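Local coordinates for protein acyl-coenzyme A oxidase acox-1.1 (PDB 5K3H) that catalyses the FAD-dependent first step of peroxisomal beta-oxidation, desaturating acyl-CoA thioesters to (2E)-enoyl-CoA and passing the electrons to oxygen to give hydrogen peroxide, at residues I492-H497 with G586-T591; A204-K209 with H216-P221. All coordinates share one frame; numbering follows the deposited sequence.

Contact 1: I492-H497 with G586-T591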
loop_
_atom_site.group_PDB
_atom_site.type_symbol
_atom_site.label_atom_id
_atom_site.label_comp_id
_atom_site.label_asym_id
_atom_site.label_seq_id
_atom_site.Cartn_x
_atom_site.Cartn_y
_atom_site.Cartn_z
ATOM N N ILE B 492 -26.072 14.342 7.866
ATOM C CA ILE B 492 -26.353 14.290 6.436
ATOM C C ILE B 492 -26.462 15.704 5.870
ATOM O O ILE B 492 -25.833 16.036 4.855
ATOM C CB ILE B 492 -27.611 13.443 6.175
ATOM C CG1 ILE B 492 -27.313 11.972 6.527
ATOM C CG2 ILE B 492 -28.006 13.511 4.729
ATOM C CD1 ILE B 492 -28.477 11.005 6.339
ATOM N N LYS B 493 -27.203 16.584 6.554
ATOM C CA LYS B 493 -27.311 17.964 6.072
ATOM C C LYS B 493 -25.970 18.680 6.066
ATOM O O LYS B 493 -25.751 19.568 5.238
ATOM C CB LYS B 493 -28.309 18.771 6.908
ATOM C CG LYS B 493 -29.742 18.338 6.730
ATOM C CD LYS B 493 -30.669 19.423 7.230
ATOM C CE LYS B 493 -30.413 19.740 8.699
ATOM N NZ LYS B 493 -30.788 21.148 9.073
ATOM N N THR B 494 -25.072 18.326 6.987
ATOM C CA THR B 494 -23.746 18.940 7.027
ATOM C C THR B 494 -22.875 18.454 5.865
ATOM O O THR B 494 -22.177 19.259 5.236
ATOM C CB THR B 494 -23.106 18.655 8.389
ATOM O OG1 THR B 494 -23.938 19.221 9.406
ATOM C CG2 THR B 494 -21.721 19.255 8.515
ATOM N N PHE B 495 -22.915 17.149 5.552
ATOM C CA PHE B 495 -22.224 16.645 4.357
ATOM C C PHE B 495 -22.811 17.243 3.077
ATOM O O PHE B 495 -22.083 17.525 2.116
ATOM C CB PHE B 495 -22.306 15.117 4.279
ATOM C CG PHE B 495 -21.467 14.398 5.297
ATOM C CD1 PHE B 495 -20.094 14.513 5.280
ATOM C CD2 PHE B 495 -22.054 13.588 6.244
ATOM C CE1 PHE B 495 -19.323 13.857 6.177
ATOM C CE2 PHE B 495 -21.286 12.920 7.178
ATOM C CZ PHE B 495 -19.919 13.047 7.143
ATOM N N GLN B 496 -24.131 17.405 3.028
ATOM C CA GLN B 496 -24.732 18.025 1.855
ATOM C C GLN B 496 -24.210 19.444 1.675
ATOM O O GLN B 496 -23.846 19.849 0.563
ATOM C CB GLN B 496 -26.260 17.994 1.976
ATOM C CG GLN B 496 -26.836 16.625 1.691
ATOM C CD GLN B 496 -28.355 16.523 1.896
ATOM O OE1 GLN B 496 -28.961 17.368 2.547
ATOM N NE2 GLN B 496 -28.959 15.450 1.371
ATOM N N HIS B 497 -24.099 20.190 2.774
ATOM C CA HIS B 497 -23.597 21.556 2.699
ATOM C C HIS B 497 -22.168 21.606 2.164
ATOM O O HIS B 497 -21.877 22.383 1.246
ATOM C CB HIS B 497 -23.677 22.230 4.068
ATOM C CG HIS B 497 -23.090 23.604 4.074
ATOM N ND1 HIS B 497 -23.787 24.718 3.650
ATOM C CD2 HIS B 497 -21.842 24.034 4.380
ATOM C CE1 HIS B 497 -23.006 25.779 3.737
ATOM N NE2 HIS B 497 -21.821 25.391 4.173
ATOM N N GLY B 586 -17.139 28.860 8.345
ATOM C CA GLY B 586 -17.800 28.928 9.634
ATOM C C GLY B 586 -19.066 28.105 9.779
ATOM O O GLY B 586 -19.827 28.311 10.726
ATOM N N PHE B 587 -19.310 27.150 8.886
ATOM C CA PHE B 587 -20.513 26.331 9.017
ATOM C C PHE B 587 -20.465 25.488 10.288
ATOM O O PHE B 587 -21.512 25.183 10.870
ATOM C CB PHE B 587 -20.713 25.459 7.776
ATOM C CG PHE B 587 -22.091 24.870 7.675
ATOM C CD1 PHE B 587 -23.169 25.673 7.290
ATOM C CD2 PHE B 587 -22.331 23.525 7.970
ATOM C CE1 PHE B 587 -24.458 25.150 7.190
ATOM C CE2 PHE B 587 -23.633 22.995 7.876
ATOM C CZ PHE B 587 -24.689 23.807 7.489
ATOM N N MET B 588 -19.277 25.023 10.682
ATOM C CA MET B 588 -19.050 24.384 11.982
ATOM C C MET B 588 -18.099 25.212 12.843
ATOM O O MET B 588 -17.157 25.842 12.347
ATOM C CB MET B 588 -18.467 22.965 11.839
ATOM C CG MET B 588 -19.495 21.863 11.675
ATOM S SD MET B 588 -18.857 20.147 11.589
ATOM C CE MET B 588 -18.209 19.817 13.219
ATOM N N SER B 589 -18.327 25.165 14.145
ATOM C CA SER B 589 -17.436 25.782 15.115
ATOM C C SER B 589 -16.444 24.755 15.654
ATOM O O SER B 589 -16.605 23.538 15.501
ATOM C CB SER B 589 -18.231 26.359 16.275
ATOM O OG SER B 589 -18.977 25.303 16.875
ATOM N N SER B 590 -15.407 25.275 16.310
ATOM C CA SER B 590 -14.467 24.422 17.023
ATOM C C SER B 590 -15.183 23.566 18.065
ATOM O O SER B 590 -14.826 22.401 18.278
ATOM C CB SER B 590 -13.384 25.286 17.668
ATOM O OG SER B 590 -12.453 24.485 18.384
ATOM N N THR B 591 -16.170 24.142 18.755
ATOM C CA THR B 591 -16.929 23.386 19.748
ATOM C C THR B 591 -17.672 22.209 19.126
ATOM O O THR B 591 -17.675 21.108 19.683
ATOM C CB THR B 591 -17.905 24.312 20.464
ATOM O OG1 THR B 591 -17.167 25.169 21.334
ATOM C CG2 THR B 591 -18.883 23.508 21.290
#
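Phe587 stacks face to face on His497, joining the turn that leads into helix 590-616 to the flank of helix 489-515 in the all-helical C-terminal region of the acyl-CoA oxidase fold. At Phe587 the chain delivers its ring to the helix: CG lies anti to the backbone N (chi1 -165°), and the ring plane comes within 9° of the imidazole plane, with centroids 3.7 Å apart. A flat aromatic suits this place because the imidazole offers a matching flat surface, and His497 CB adds a CH-pi contact over the same ring. Hydrogen bonds at both nitrogens fix the turn of the imidazole: ND1 to Ser474 OG, NE2 to Asp585 OD2. The other carboxylate oxygen of Asp585 takes the Phe587 backbone N-H; one acidic side chain thus positions both stacked partners. At the ring edge, Phe587 CE2 lies 4.1 Å from Thr494 OG1, a hydroxyl hydrogen-bonded to Ser478 and to the backbone O of Glu490. Met588 follows with a long, flexible thioether that fits between helices, touching Leu575, Leu593 and Val596; its SD comes within 4.3 Å of Thr494 CG2. Ser589 then occupies the N-cap of helix 590-616, where its short side chain suits the place: OG caps a backbone N in the first turn of that helix.

Contact 2: A204-K209 with H216-P221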
loop_
_atom_site.group_PDB
_atom_site.type_symbol
_atom_site.label_atom_id
_atom_site.label_comp_id
_atom_site.label_asym_id
_atom_site.label_seq_id
_atom_site.Cartn_x
_atom_site.Cartn_y
_atom_site.Cartn_z
ATOM N N ALA B 204 -11.619 -2.096 -31.644
ATOM C CA ALA B 204 -10.789 -1.547 -32.705
ATOM C C ALA B 204 -11.580 -0.468 -33.433
ATOM O O ALA B 204 -12.810 -0.519 -33.496
ATOM C CB ALA B 204 -10.341 -2.639 -33.687
ATOM N N HIS B 205 -10.857 0.490 -34.006
ATOM C CA HIS B 205 -11.478 1.530 -34.812
ATOM C C HIS B 205 -11.870 1.001 -36.183
ATOM O O HIS B 205 -11.022 0.475 -36.914
ATOM C CB HIS B 205 -10.520 2.706 -34.965
ATOM C CG HIS B 205 -10.478 3.606 -33.772
ATOM N ND1 HIS B 205 -9.917 4.865 -33.811
ATOM C CD2 HIS B 205 -10.958 3.443 -32.518
ATOM C CE1 HIS B 205 -10.041 5.430 -32.625
ATOM N NE2 HIS B 205 -10.674 4.590 -31.826
ATOM N N MET B 206 -13.142 1.184 -36.557
ATOM C CA MET B 206 -13.666 0.594 -37.787
ATOM C C MET B 206 -13.606 1.583 -38.954
ATOM O O MET B 206 -14.246 2.639 -38.930
ATOM C CB MET B 206 -15.099 0.090 -37.599
ATOM C CG MET B 206 -15.580 -0.723 -38.801
ATOM S SD MET B 206 -17.103 -1.637 -38.507
ATOM C CE MET B 206 -18.283 -0.285 -38.301
ATOM N N TYR B 207 -12.907 1.189 -40.010
ATOM C CA TYR B 207 -12.748 2.000 -41.205
ATOM C C TYR B 207 -13.482 1.343 -42.372
ATOM O O TYR B 207 -13.373 0.127 -42.580
ATOM C CB TYR B 207 -11.266 2.171 -41.535
ATOM C CG TYR B 207 -10.537 3.174 -40.661
ATOM C CD1 TYR B 207 -10.120 2.831 -39.375
ATOM C CD2 TYR B 207 -10.232 4.451 -41.130
ATOM C CE1 TYR B 207 -9.429 3.736 -38.580
ATOM C CE2 TYR B 207 -9.539 5.373 -40.332
ATOM C CZ TYR B 207 -9.141 4.998 -39.077
ATOM O OH TYR B 207 -8.467 5.890 -38.299
ATOM N N ILE B 208 -14.270 2.135 -43.095
ATOM C CA ILE B 208 -14.919 1.694 -44.326
ATOM C C ILE B 208 -14.706 2.756 -45.387
ATOM O O ILE B 208 -15.093 3.913 -45.196
ATOM C CB ILE B 208 -16.417 1.418 -44.142
ATOM C CG1 ILE B 208 -16.662 0.525 -42.922
ATOM C CG2 ILE B 208 -17.009 0.795 -45.417
ATOM C CD1 ILE B 208 -18.131 0.388 -42.611
ATOM N N LYS B 209 -14.126 2.362 -46.514
ATOM C CA LYS B 209 -13.835 3.303 -47.592
ATOM C C LYS B 209 -12.996 4.463 -47.069
ATOM O O LYS B 209 -13.110 5.589 -47.543
ATOM C CB LYS B 209 -15.124 3.838 -48.230
ATOM C CG LYS B 209 -16.045 2.843 -48.957
ATOM C CD LYS B 209 -17.224 3.631 -49.573
ATOM C CE LYS B 209 -18.179 2.816 -50.411
ATOM N NZ LYS B 209 -19.282 2.224 -49.587
ATOM N N HIS B 216 -15.578 -0.202 -32.387
ATOM C CA HIS B 216 -16.562 -1.271 -32.478
ATOM C C HIS B 216 -15.927 -2.565 -31.979
ATOM O O HIS B 216 -14.704 -2.663 -31.837
ATOM C CB HIS B 216 -17.058 -1.439 -33.915
ATOM C CG HIS B 216 -17.923 -0.320 -34.390
ATOM N ND1 HIS B 216 -17.433 0.939 -34.657
ATOM C CD2 HIS B 216 -19.251 -0.271 -34.654
ATOM C CE1 HIS B 216 -18.421 1.715 -35.076
ATOM N NE2 HIS B 216 -19.536 1.007 -35.079
ATOM N N THR B 217 -16.751 -3.575 -31.710
ATOM C CA THR B 217 -16.243 -4.821 -31.145
ATOM C C THR B 217 -16.442 -6.005 -32.094
ATOM O O THR B 217 -17.460 -6.112 -32.799
ATOM C CB THR B 217 -16.873 -5.100 -29.754
ATOM O OG1 THR B 217 -18.293 -5.229 -29.865
ATOM C CG2 THR B 217 -16.547 -3.977 -28.782
ATOM N N PHE B 218 -15.458 -6.904 -32.078
ATOM C CA PHE B 218 -15.379 -7.993 -33.039
ATOM C C PHE B 218 -15.049 -9.281 -32.307
ATOM O O PHE B 218 -14.190 -9.304 -31.415
ATOM C CB PHE B 218 -14.307 -7.749 -34.126
ATOM C CG PHE B 218 -14.478 -6.451 -34.881
ATOM C CD1 PHE B 218 -15.160 -6.421 -36.089
ATOM C CD2 PHE B 218 -14.036 -5.253 -34.343
ATOM C CE1 PHE B 218 -15.347 -5.242 -36.770
ATOM C CE2 PHE B 218 -14.209 -4.063 -35.036
ATOM C CZ PHE B 218 -14.869 -4.063 -36.240
ATOM N N MET B 219 -15.705 -10.364 -32.712
ATOM C CA MET B 219 -15.301 -11.680 -32.244
ATOM C C MET B 219 -14.060 -12.081 -33.024
ATOM O O MET B 219 -14.050 -11.998 -34.252
ATOM C CB MET B 219 -16.432 -12.695 -32.432
ATOM C CG MET B 219 -16.070 -14.106 -32.005
ATOM S SD MET B 219 -15.613 -14.218 -30.249
ATOM C CE MET B 219 -17.233 -14.100 -29.529
ATOM N N VAL B 220 -12.991 -12.453 -32.313
ATOM C CA VAL B 220 -11.699 -12.722 -32.927
ATOM C C VAL B 220 -11.144 -14.055 -32.437
ATOM O O VAL B 220 -10.912 -14.222 -31.236
ATOM C CB VAL B 220 -10.678 -11.601 -32.660
ATOM C CG1 VAL B 220 -9.370 -11.891 -33.389
ATOM C CG2 VAL B 220 -11.231 -10.262 -33.086
ATOM N N PRO B 221 -10.957 -15.051 -33.312
ATOM C CA PRO B 221 -10.196 -16.243 -32.915
ATOM C C PRO B 221 -8.724 -15.922 -32.812
ATOM O O PRO B 221 -8.151 -15.262 -33.688
ATOM C CB PRO B 221 -10.466 -17.249 -34.037
ATOM C CG PRO B 221 -10.920 -16.453 -35.184
ATOM C CD PRO B 221 -11.516 -15.168 -34.673
#
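Ala204 and His216 form an antiparallel hydrogen-bonded pair, the one bridge between segments 204-209 and 216-221. Ala204 N donates to His216 O at 3.1 Å, and His216 N returns a straighter bond to Ala204 O at 3.0 Å, with an N-H...O angle of 171°. Met206 reaches across to His216. It swings its CG away from the backbone N (chi1 -171°), and a bend at chi3 brings the methyl CE over the middle of the imidazole, 3.6 Å from the ring centroid, as a CH-pi contact. SD lies over the same His216 face and also meets the Phe218 edge, 4.0 Å from CZ, a Met-aromatic contact. Methionine suits the place because one unbranched chain can meet a ring face and a ring edge together. The small Ala204 leaves room for Phe218, whose CE2 lies 4.3 Å from Ala204 CB. Farther out, Gly214 O and Tyr278 OH bond to ND1 and NE2 of His216, fixing the imidazole's rotation, and Phe176 meets the Phe218 ring. The N-to-C directions of the two segments make 98°, far from the 180° of a flat antiparallel pair: a strongly twisted or bent beta hairpin, 199-208 with 211-221, in the oxidase's beta domain.

In the fold
Contact 2 comes first along the chain and is complete well before contact 1 begins. Their centres are 53 Å apart and their nearest atoms about 38 Å. Contact 2 lies on strands 199-208 and 211-221, a hairpin of the mixed sheet, with the side chain of His216 about 9 Å from that of Tyr149, an FAD-binding residue. Contact 1 lies on helix 489-515 and the turn into helix 590-616; there the side chain of His497 is about 8 Å from that of Tyr581, an ATP-binding residue, and Ser590 bonds to Glu584 of the second subunit. The subunit is thus divided: its beta domain carries FAD-binding residues, its C-terminal helices ATP-binding ones and part of the dimer contact.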